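Local structure of F5/8 type C domain protein (Bacteroides ovatus, 4ZRX) at residues A[78-83]-A[128-133]. The protein is probably an alpha-L-fucosidase, a glycoside hydrolase that would release L-fucose from sugar chains, joined to an F5/8 type C domain that may bind carbohydrate. Residues are numbered along the deposited sequence; the frame is centred on the assembly and turned at random.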
# COMPACT_ATOMS: atom_id res chain seq x y z
N GLU A 78 -4.52 1.11 -24.29
CA GLU A 78 -3.93 2.45 -24.42
C GLU A 78 -4.48 3.39 -23.34
O GLU A 78 -3.76 4.21 -22.81
CB GLU A 78 -4.09 3.12 -25.79
CG GLU A 78 -3.46 2.40 -26.94
CD GLU A 78 -3.42 3.25 -28.26
OE1 GLU A 78 -3.76 4.43 -28.20
OE2 GLU A 78 -3.03 2.71 -29.30
N GLN A 79 -5.77 3.25 -23.02
CA GLN A 79 -6.39 4.06 -21.98
C GLN A 79 -5.77 3.74 -20.63
O GLN A 79 -5.48 4.62 -19.83
CB GLN A 79 -7.89 3.87 -21.97
CG GLN A 79 -8.63 4.74 -20.97
CD GLN A 79 -9.13 4.01 -19.69
OE1 GLN A 79 -8.72 2.91 -19.34
NE2 GLN A 79 -10.05 4.68 -19.00
N TRP A 80 -5.52 2.45 -20.40
CA TRP A 80 -4.83 2.06 -19.18
C TRP A 80 -3.44 2.73 -19.08
O TRP A 80 -3.08 3.32 -18.07
CB TRP A 80 -4.63 0.55 -19.03
CG TRP A 80 -5.79 -0.33 -19.24
CD1 TRP A 80 -7.09 0.03 -19.40
CD2 TRP A 80 -5.76 -1.74 -19.34
NE1 TRP A 80 -7.87 -1.10 -19.57
CE2 TRP A 80 -7.06 -2.19 -19.57
CE3 TRP A 80 -4.73 -2.70 -19.24
CZ2 TRP A 80 -7.38 -3.52 -19.73
CZ3 TRP A 80 -5.08 -4.02 -19.42
CH2 TRP A 80 -6.39 -4.42 -19.65
N VAL A 81 -2.62 2.53 -20.11
CA VAL A 81 -1.24 2.93 -20.03
C VAL A 81 -1.11 4.43 -20.08
O VAL A 81 -0.28 5.01 -19.36
CB VAL A 81 -0.37 2.25 -21.09
CG1 VAL A 81 1.04 2.77 -21.01
CG2 VAL A 81 -0.37 0.73 -20.92
N ARG A 82 -1.93 5.10 -20.88
CA ARG A 82 -1.88 6.58 -20.92
C ARG A 82 -2.20 7.15 -19.52
O ARG A 82 -1.52 8.05 -19.00
CB ARG A 82 -2.87 7.14 -21.93
CG ARG A 82 -2.86 8.69 -22.06
CD ARG A 82 -3.87 9.24 -23.11
NE ARG A 82 -5.25 8.84 -22.85
CZ ARG A 82 -5.93 7.87 -23.49
NH1 ARG A 82 -5.40 7.11 -24.46
NH2 ARG A 82 -7.19 7.63 -23.13
N THR A 83 -3.26 6.61 -18.92
CA THR A 83 -3.68 7.03 -17.60
C THR A 83 -2.53 6.85 -16.59
O THR A 83 -2.20 7.77 -15.84
CB THR A 83 -4.87 6.23 -17.16
OG1 THR A 83 -5.98 6.54 -18.01
CG2 THR A 83 -5.26 6.54 -15.71
N LYS A 128 -0.89 -8.88 -25.39
CA LYS A 128 -0.47 -8.21 -26.58
C LYS A 128 -0.96 -6.78 -26.64
O LYS A 128 -0.18 -5.88 -26.97
CB LYS A 128 -0.94 -8.99 -27.82
CG LYS A 128 -0.43 -8.37 -29.15
CD LYS A 128 -0.84 -9.23 -30.37
CE LYS A 128 -2.32 -9.32 -30.50
NZ LYS A 128 -3.14 -8.07 -30.17
N GLU A 129 -2.23 -6.53 -26.35
CA GLU A 129 -2.75 -5.19 -26.40
C GLU A 129 -2.03 -4.29 -25.37
O GLU A 129 -1.73 -3.13 -25.68
CB GLU A 129 -4.24 -5.15 -26.16
CG GLU A 129 -4.99 -5.93 -27.23
CD GLU A 129 -6.43 -5.54 -27.47
OE1 GLU A 129 -6.81 -4.40 -27.15
OE2 GLU A 129 -7.18 -6.37 -28.08
N LEU A 130 -1.77 -4.83 -24.18
CA LEU A 130 -1.05 -4.07 -23.17
C LEU A 130 0.37 -3.77 -23.65
O LEU A 130 0.87 -2.63 -23.51
CB LEU A 130 -0.99 -4.81 -21.82
CG LEU A 130 -0.26 -4.04 -20.73
CD1 LEU A 130 -0.86 -2.70 -20.48
CD2 LEU A 130 -0.29 -4.90 -19.46
N ARG A 131 1.04 -4.77 -24.22
CA ARG A 131 2.40 -4.51 -24.71
C ARG A 131 2.45 -3.47 -25.78
O ARG A 131 3.39 -2.67 -25.77
CB ARG A 131 3.17 -5.77 -25.11
CG ARG A 131 4.77 -5.59 -25.21
CD ARG A 131 5.25 -5.41 -23.76
NE ARG A 131 6.71 -5.20 -23.59
CZ ARG A 131 7.32 -4.04 -23.70
NH1 ARG A 131 6.72 -2.93 -24.08
NH2 ARG A 131 8.57 -3.96 -23.34
N ALA A 132 1.48 -3.46 -26.70
CA ALA A 132 1.40 -2.44 -27.73
C ALA A 132 1.25 -1.00 -27.15
O ALA A 132 1.92 -0.08 -27.59
CB ALA A 132 0.28 -2.76 -28.71
N ALA A 133 0.42 -0.88 -26.13
CA ALA A 133 0.23 0.37 -25.41
C ALA A 133 1.51 0.75 -24.64
O ALA A 133 1.90 1.92 -24.70
CB ALA A 133 -0.94 0.33 -24.54
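Gln79 O takes two donors from one residue: Thr83 N makes the regular helical bond, and Thr83 OG1 gives its proton over 2.7 Å to Gln79 O from the opposite face of the carbonyl plane, tilted 23° out of it. This doubly held turn belongs to helix 77-86, which lies against helix 126-137 on the outside of the TIM-type barrel; the two helices precede the neighbouring parallel strands 91-97 and 140-145. The short segments approach to 8.8 Å between axes with a signed crossing angle of -41°, close enough for small side chains to mesh. The small Ala133 side chain probably helps the helices come this close, its CB resting against the Glu78 backbone, 3.7 Å from Glu78 CA. Val81 reaches across beside it. With CG1 anti to the backbone N (chi1 177°), Val81 CG2 is turned into the interface, where it presses on Leu130 CD1 at 3.5 Å, tighter than usual for two carbons, and meets Ala133 CB at 3.7 Å. Cutting Val81 back to an alanine removes both methyls and would probably open a gap between Leu130 CD1 and Ala133 CB. On the other flank, the Trp80 indole stands edge-to-face with Phe50 and donates from NE1 to Gly335 O, which should help to fix the ring's rotation. The benzo side of that ring completes the seam, Trp80 CE3 lying 4.1 Å from Leu130 CD1.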